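Side-chain contacts in diaminopimelate decarboxylase (Psychromonas ingrahamii, PDB 4XG1), which probably catalyses the decarboxylation of meso-diaminopimelate to L-lysine, using pyridoxal 5'-phosphate as cofactor, in the last step of lysine biosynthesis: residues L311-P314 / A315-A319; V82-G85 / E86-V90; L66-L69 / N70-R74. One frame throughout, in Å; residues are numbered along the deposited sequence.

From the N terminus, the 66-74 helix (interaction 3) comes first; it carries the chain from barrel strand 54-59 to strand 78-81. Interaction 2 follows at once, where strand 78-81 runs into helix 84-92. These two helices lie against each other on the barrel, Leu69 CD1 coming 3.9 Å from Arg89 CB. Interaction 1 opens some 220 residues later, on the short helix 313-317 between strands 300-304 and 323-325 of the mixed sheet, and its centre is about 25 Å from that of interaction 2. Each contact closes no more than helical turns; they stand in series, without nesting or crossing. All three touch the second subunit of the homodimer.

Interaction 1 (L311-P314 / A315-A319); sequences LIRP and ALYSA. With LLP ((2S)-2-amino-6-[[3-hydroxy-2-methyl-5-(phosphonooxymethyl)pyridin-4-yl]methylideneamino]hexanoic acid), chain T.
Arg313 O is gripped twice: Tyr317 N donates to it at 2.8 Å, and Ala319 N adds a weak, longer bond. One residue earlier, Leu316 N bonds to Ile312 O, and a water bridges Leu311 O to Ala315 N. Ser318, with positive phi, ends the helix and turns the chain back, so that the Ala319 methyl lies 3.4 Å from Arg313 NH1. This short helix belongs to the active site of a class-II (fold type III) decarboxylase. Arg313 and Tyr317, one turn apart, hold the amino-acid end of the lysine-pyridoxal phosphate adduct LLP. The arginine bends at chi3 (53°) and presents an edge to the carboxylate: NE donates to LLP O at 2.7 Å and NH2 to LLP OXT at 2.8 Å, a two-pronged grip that fixes the carboxylate's rotation. Arg277 lies beside the Arg313 guanidinium. LLP N donates to Tyr317 OH at 2.7 Å, an oxygen also hydrogen-bonded to Glu349 of the second subunit. LLP OXT lies over one face of the Tyr317 ring; Leu316 CG sits 3.8 Å above the opposite face, over its centre.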
loop_
_atom_site.group_PDB
_atom_site.type_symbol
_atom_site.label_atom_id
_atom_site.label_comp_id
_atom_site.label_asym_id
_atom_site.label_seq_id
_atom_site.Cartn_x
_atom_site.Cartn_y
_atom_site.Cartn_z
ATOM N N LEU B 311 -3.768 7.235 1.453
ATOM C CA LEU B 311 -2.596 7.923 0.936
ATOM C C LEU B 311 -1.398 7.519 1.704
ATOM O O LEU B 311 -1.217 7.902 2.881
ATOM C CB LEU B 311 -2.759 9.443 1.056
ATOM C CG LEU B 311 -1.571 10.303 0.619
ATOM C CD1 LEU B 311 -1.396 10.279 -0.882
ATOM C CD2 LEU B 311 -1.778 11.735 1.043
ATOM N N ILE B 312 -0.516 6.769 1.056
ATOM C CA ILE B 312 0.614 6.180 1.791
ATOM C C ILE B 312 1.913 6.986 1.716
ATOM O O ILE B 312 2.890 6.673 2.394
ATOM C CB ILE B 312 0.838 4.730 1.357
ATOM C CG1 ILE B 312 1.590 3.959 2.459
ATOM C CG2 ILE B 312 1.622 4.681 0.066
ATOM C CD1 ILE B 312 1.562 2.467 2.314
ATOM N N ARG B 313 1.931 8.015 0.891
ATOM C CA ARG B 313 3.203 8.669 0.537
ATOM C C ARG B 313 3.902 9.236 1.770
ATOM O O ARG B 313 5.101 9.041 1.943
ATOM C CB ARG B 313 3.034 9.729 -0.548
ATOM C CG ARG B 313 2.229 9.271 -1.754
ATOM C CD ARG B 313 2.492 10.075 -3.032
ATOM N NE ARG B 313 3.930 10.108 -3.328
ATOM C CZ ARG B 313 4.760 11.127 -3.097
ATOM N NH1 ARG B 313 4.325 12.258 -2.557
ATOM N NH2 ARG B 313 6.040 11.010 -3.430
ATOM N N PRO B 314 3.163 9.906 2.654
ATOM C CA PRO B 314 3.819 10.400 3.844
ATOM C C PRO B 314 4.406 9.301 4.713
ATOM O O PRO B 314 5.563 9.395 5.138
ATOM C CB PRO B 314 2.687 11.143 4.583
ATOM C CG PRO B 314 1.741 11.550 3.496
ATOM C CD PRO B 314 1.764 10.360 2.574
ATOM N N ALA B 315 3.654 8.257 4.970
ATOM C CA ALA B 315 4.194 7.130 5.765
ATOM C C ALA B 315 5.318 6.379 5.089
ATOM O O ALA B 315 6.281 5.994 5.708
ATOM C CB ALA B 315 3.087 6.151 6.066
ATOM N N LEU B 316 5.232 6.194 3.796
ATOM C CA LEU B 316 6.195 5.335 3.133
ATOM C C LEU B 316 7.474 6.080 2.761
ATOM O O LEU B 316 8.554 5.482 2.745
ATOM C CB LEU B 316 5.587 4.687 1.898
ATOM C CG LEU B 316 6.550 3.792 1.113
ATOM C CD1 LEU B 316 7.104 2.663 1.988
ATOM C CD2 LEU B 316 5.805 3.211 -0.085
ATOM N N TYR B 317 7.349 7.366 2.427
ATOM C CA TYR B 317 8.491 8.121 1.947
ATOM C C TYR B 317 8.818 9.351 2.795
ATOM O O TYR B 317 9.700 10.091 2.434
ATOM C CB TYR B 317 8.212 8.609 0.546
ATOM C CG TYR B 317 7.719 7.563 -0.428
ATOM C CD1 TYR B 317 8.568 6.604 -0.941
ATOM C CD2 TYR B 317 6.441 7.600 -0.919
ATOM C CE1 TYR B 317 8.118 5.703 -1.869
ATOM C CE2 TYR B 317 5.990 6.688 -1.849
ATOM C CZ TYR B 317 6.827 5.762 -2.322
ATOM O OH TYR B 317 6.345 4.841 -3.213
ATOM N N SER B 318 8.076 9.594 3.870
ATOM C CA SER B 318 8.091 10.928 4.526
ATOM C C SER B 318 7.833 12.037 3.534
ATOM O O SER B 318 8.450 13.087 3.607
ATOM C CB SER B 318 9.426 11.215 5.231
ATOM O OG SER B 318 9.774 10.145 6.119
ATOM N N ALA B 319 6.937 11.807 2.594
ATOM C CA ALA B 319 6.630 12.841 1.658
ATOM C C ALA B 319 5.931 13.947 2.373
ATOM O O ALA B 319 5.150 13.712 3.318
ATOM C CB ALA B 319 5.748 12.302 0.534
HETATM N N1 LLP T . 8.544 4.891 -16.550
HETATM C C2 LLP T . 9.027 3.918 -15.770
HETATM C "C2'" LLP T . 9.731 2.747 -16.406
HETATM C C3 LLP T . 8.821 4.031 -14.313
HETATM O O3 LLP T . 9.316 3.088 -13.479
HETATM C C4 LLP T . 8.125 5.204 -13.773
HETATM C "C4'" LLP T . 7.899 5.426 -12.311
HETATM C C5 LLP T . 7.640 6.211 -14.739
HETATM C C6 LLP T . 7.868 5.978 -16.087
HETATM C "C5'" LLP T . 6.893 7.447 -14.319
HETATM O OP4 LLP T . 7.621 8.259 -13.486
HETATM P P LLP T . 7.097 9.677 -12.953
HETATM O OP1 LLP T . 5.686 9.385 -12.463
HETATM O OP2 LLP T . 8.135 10.195 -11.930
HETATM O OP3 LLP T . 7.241 10.695 -14.101
HETATM N N LLP T . 5.414 5.538 -5.601
HETATM C CA LLP T . 6.453 6.627 -5.812
HETATM C CB LLP T . 6.664 6.909 -7.296
HETATM C CG LLP T . 7.829 6.198 -7.956
HETATM C CD LLP T . 7.439 5.536 -9.259
HETATM C CE LLP T . 8.693 5.023 -9.992
HETATM N NZ LLP T . 8.539 4.524 -11.374
HETATM C C LLP T . 5.942 7.906 -5.195
HETATM O O LLP T . 4.820 7.985 -4.724
HETATM O OXT LLP T . 6.613 8.924 -5.150
HETATM O O HOH W 1 0.730 8.124 4.728
#

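Interaction 2 (V82-G85 / E86-V90); sequences VSVG and ELMRV. With SCN (thiocyanate ion), chain E.
The Glu86 carboxylate is met by Val82 on one side of its plane: Val82 N donates to Glu86 OE1 at 2.8 Å from 41° out of that plane, and Val82 CG2 rests against the same oxygen at 3.3 Å. The second flat group, the Arg89 guanidinium, has a thiocyanate nitrogen at its edge, held by weak bonds from NE and NH2; its NH1 makes a salt bridge to Glu416 of the second subunit. Ser83 caps the helix at its N terminus. Its OG is turned between the backbone N and the carbonyl carbon (chi1 68°), where it accepts from Glu86 N at 3.0 Å, and it is also bonded to Asn385 O of the second subunit. Because Glu86 reaches back to Val82 N and not to Ser83 N, this is an N-cap without a full capping box. Further along, the Met88 chain bends at chi2 and chi3 and brings CE to 3.8 Å from Val84 CG2, the two side chains crossing at a slant. Val82 and Glu86 both touch Lys61, predicted to carry the cofactor but without it here. A capped helix start just after strand 78-81 is the strand-to-helix turn of a beta-alpha-beta unit in the TIM barrel.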
loop_
_atom_site.group_PDB
_atom_site.type_symbol
_atom_site.label_atom_id
_atom_site.label_comp_id
_atom_site.label_asym_id
_atom_site.label_seq_id
_atom_site.Cartn_x
_atom_site.Cartn_y
_atom_site.Cartn_z
ATOM N N VAL B 82 2.843 -1.398 -16.896
ATOM C CA VAL B 82 3.718 -2.346 -16.218
ATOM C C VAL B 82 3.090 -3.671 -15.885
ATOM O O VAL B 82 3.730 -4.495 -15.226
ATOM C CB VAL B 82 4.302 -1.755 -14.913
ATOM C CG1 VAL B 82 5.143 -0.527 -15.251
ATOM C CG2 VAL B 82 3.191 -1.380 -13.943
ATOM N N SER B 83 1.884 -3.926 -16.360
ATOM C CA SER B 83 1.224 -5.196 -16.060
ATOM C C SER B 83 0.113 -5.436 -17.025
ATOM O O SER B 83 -0.343 -4.508 -17.688
ATOM C CB SER B 83 0.651 -5.204 -14.635
ATOM O OG SER B 83 -0.424 -4.295 -14.513
ATOM N N VAL B 84 -0.362 -6.665 -17.068
ATOM C CA VAL B 84 -1.526 -6.972 -17.855
ATOM C C VAL B 84 -2.769 -6.272 -17.296
ATOM O O VAL B 84 -3.692 -5.956 -18.006
ATOM C CB VAL B 84 -1.755 -8.509 -17.960
ATOM C CG1 VAL B 84 -1.995 -9.148 -16.590
ATOM C CG2 VAL B 84 -2.952 -8.802 -18.883
ATOM N N GLY B 85 -2.800 -6.053 -16.002
ATOM C CA GLY B 85 -3.880 -5.298 -15.391
ATOM C C GLY B 85 -3.932 -3.936 -16.023
ATOM O O GLY B 85 -5.024 -3.428 -16.330
ATOM N N GLU B 86 -2.754 -3.318 -16.210
ATOM C CA GLU B 86 -2.702 -1.972 -16.799
ATOM C C GLU B 86 -3.048 -2.024 -18.262
ATOM O O GLU B 86 -3.707 -1.126 -18.768
ATOM C CB GLU B 86 -1.362 -1.274 -16.544
ATOM C CG GLU B 86 -1.204 -0.877 -15.074
ATOM C CD GLU B 86 -0.032 0.043 -14.793
ATOM O OE1 GLU B 86 0.833 0.212 -15.686
ATOM O OE2 GLU B 86 0.042 0.611 -13.675
ATOM N N LEU B 87 -2.612 -3.067 -18.937
ATOM C CA LEU B 87 -2.960 -3.252 -20.332
ATOM C C LEU B 87 -4.476 -3.243 -20.494
ATOM O O LEU B 87 -5.007 -2.514 -21.335
ATOM C CB LEU B 87 -2.396 -4.572 -20.861
ATOM C CG LEU B 87 -2.859 -5.026 -22.257
ATOM C CD1 LEU B 87 -2.493 -4.011 -23.321
ATOM C CD2 LEU B 87 -2.268 -6.373 -22.613
ATOM N N MET B 88 -5.161 -4.036 -19.670
ATOM C CA MET B 88 -6.636 -4.140 -19.755
ATOM C C MET B 88 -7.317 -2.854 -19.357
ATOM O O MET B 88 -8.340 -2.499 -19.920
ATOM C CB MET B 88 -7.148 -5.312 -18.916
ATOM C CG MET B 88 -6.630 -6.680 -19.400
ATOM S SD MET B 88 -6.875 -6.890 -21.192
ATOM C CE MET B 88 -5.387 -7.758 -21.670
ATOM N N ARG B 89 -6.756 -2.146 -18.398
ATOM C CA ARG B 89 -7.309 -0.860 -18.019
ATOM C C ARG B 89 -7.276 0.088 -19.205
ATOM O O ARG B 89 -8.257 0.738 -19.527
ATOM C CB ARG B 89 -6.523 -0.224 -16.862
ATOM C CG ARG B 89 -6.953 -0.682 -15.482
ATOM C CD ARG B 89 -6.149 -0.006 -14.375
ATOM N NE ARG B 89 -6.734 -0.230 -13.066
ATOM C CZ ARG B 89 -7.832 0.371 -12.615
ATOM N NH1 ARG B 89 -8.471 1.305 -13.333
ATOM N NH2 ARG B 89 -8.329 0.060 -11.427
ATOM N N VAL B 90 -6.135 0.150 -19.873
ATOM C CA VAL B 90 -5.995 1.043 -21.009
ATOM C C VAL B 90 -6.930 0.698 -22.181
ATOM O O VAL B 90 -7.526 1.573 -22.783
ATOM C CB VAL B 90 -4.556 1.056 -21.505
ATOM C CG1 VAL B 90 -4.488 1.675 -22.908
ATOM C CG2 VAL B 90 -3.700 1.865 -20.552
HETATM S S SCN E . -4.649 0.627 -9.463
HETATM C C SCN E . -5.358 -0.660 -9.776
HETATM N N SCN E . -5.888 -1.659 -10.026
#

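Interaction 3 (L66-L69 / N70-R74); sequences LAVL and NLMAR
Val68 and Met72 lie side by side on the packed flank of the helix, pointing the same way, with Val68 CG1 4.1 Å from Met72 CE. A bend at chi2 (-58°) folds the methionine back along the helix toward the valine, and the backbone bond beneath them, from Met72 N to Val68 O, is long and weak at 3.4 Å. The next bond is firmer, Ala73 N reaching Leu69 O at 2.9 Å. Helix 66-74 is the crossover of the beta-alpha-beta unit between strands 54-59 and 78-81 of the TIM barrel. Leu69 packs on Phe79 and Val90, while Met72 meets Ile38 and Trp42 of helix 35-49. On the other flank Asn70, though buried, is reached by a water, and Ile418 of the second subunit packs on it. Its CG stands anti to the backbone N (chi1 178°), which carries the amide away from the preceding turn; CB alone stays close, 3.2 Å from Leu66 O. The water donates to both Asn70 OD1, at 2.7 Å, and Ala67 O, tying the amide to a carbonyl that already accepts from Leu71 N at 3.0 Å. Asn70 ND2 bonds to Ala93 O, which fixes the amide's other end.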
loop_
_atom_site.group_PDB
_atom_site.type_symbol
_atom_site.label_atom_id
_atom_site.label_comp_id
_atom_site.label_asym_id
_atom_site.label_seq_id
_atom_site.Cartn_x
_atom_site.Cartn_y
_atom_site.Cartn_z
ATOM N N LEU B 66 -10.022 4.657 -14.900
ATOM C CA LEU B 66 -10.500 4.540 -16.272
ATOM C C LEU B 66 -10.852 5.919 -16.923
ATOM O O LEU B 66 -10.565 6.134 -18.068
ATOM C CB LEU B 66 -11.711 3.651 -16.353
ATOM C CG LEU B 66 -11.550 2.195 -15.983
ATOM C CD1 LEU B 66 -12.842 1.458 -16.318
ATOM C CD2 LEU B 66 -10.420 1.552 -16.684
ATOM N N ALA B 67 -11.458 6.809 -16.180
ATOM C CA ALA B 67 -11.838 8.089 -16.697
ATOM C C ALA B 67 -10.594 8.867 -17.002
ATOM O O ALA B 67 -10.537 9.555 -17.995
ATOM C CB ALA B 67 -12.701 8.868 -15.704
ATOM N N VAL B 68 -9.607 8.778 -16.129
ATOM C CA VAL B 68 -8.363 9.484 -16.318
ATOM C C VAL B 68 -7.680 8.974 -17.565
ATOM O O VAL B 68 -7.159 9.733 -18.354
ATOM C CB VAL B 68 -7.453 9.300 -15.107
ATOM C CG1 VAL B 68 -6.035 9.802 -15.393
ATOM C CG2 VAL B 68 -8.036 10.063 -13.937
ATOM N N LEU B 69 -7.653 7.681 -17.728
ATOM C CA LEU B 69 -6.970 7.107 -18.853
ATOM C C LEU B 69 -7.686 7.563 -20.097
ATOM O O LEU B 69 -7.073 7.799 -21.131
ATOM C CB LEU B 69 -6.986 5.579 -18.784
ATOM C CG LEU B 69 -6.102 5.017 -17.683
ATOM C CD1 LEU B 69 -6.032 3.494 -17.758
ATOM C CD2 LEU B 69 -4.695 5.628 -17.716
ATOM N N ASN B 70 -9.002 7.623 -19.993
ATOM C CA ASN B 70 -9.829 7.943 -21.125
ATOM C C ASN B 70 -9.579 9.350 -21.581
ATOM O O ASN B 70 -9.516 9.602 -22.765
ATOM C CB ASN B 70 -11.299 7.760 -20.765
ATOM C CG ASN B 70 -12.220 8.133 -21.916
ATOM O OD1 ASN B 70 -12.821 9.187 -21.885
ATOM N ND2 ASN B 70 -12.292 7.277 -22.944
ATOM N N LEU B 71 -9.386 10.265 -20.649
ATOM C CA LEU B 71 -9.020 11.615 -21.031
ATOM C C LEU B 71 -7.773 11.608 -21.907
ATOM O O LEU B 71 -7.740 12.280 -22.937
ATOM C CB LEU B 71 -8.758 12.484 -19.823
ATOM C CG LEU B 71 -9.956 12.818 -18.952
ATOM C CD1 LEU B 71 -9.514 13.790 -17.857
ATOM C CD2 LEU B 71 -11.085 13.420 -19.772
ATOM N N MET B 72 -6.757 10.857 -21.507
ATOM C CA MET B 72 -5.565 10.791 -22.301
ATOM C C MET B 72 -5.888 10.187 -23.670
ATOM O O MET B 72 -5.374 10.657 -24.692
ATOM C CB MET B 72 -4.490 9.898 -21.679
ATOM C CG MET B 72 -4.112 10.178 -20.258
ATOM S SD MET B 72 -3.515 11.818 -19.899
ATOM C CE MET B 72 -3.565 11.628 -18.136
ATOM N N ALA B 73 -6.645 9.096 -23.674
ATOM C CA ALA B 73 -6.928 8.356 -24.897
ATOM C C ALA B 73 -7.618 9.262 -25.953
ATOM O O ALA B 73 -7.312 9.188 -27.138
ATOM C CB ALA B 73 -7.777 7.153 -24.609
ATOM N N ARG B 74 -8.483 10.154 -25.493
ATOM C CA ARG B 74 -9.160 11.104 -26.357
ATOM C C ARG B 74 -8.206 12.098 -26.987
ATOM O O ARG B 74 -8.393 12.485 -28.155
ATOM C CB ARG B 74 -10.241 11.875 -25.599
ATOM C CG ARG B 74 -11.467 11.033 -25.350
ATOM C CD ARG B 74 -12.466 11.701 -24.449
ATOM N NE ARG B 74 -12.857 12.979 -25.006
ATOM C CZ ARG B 74 -13.740 13.108 -25.998
ATOM N NH1 ARG B 74 -14.343 12.034 -26.561
ATOM N NH2 ARG B 74 -14.031 14.330 -26.417
HETATM O O HOH W 2 -13.197 9.972 -19.287
#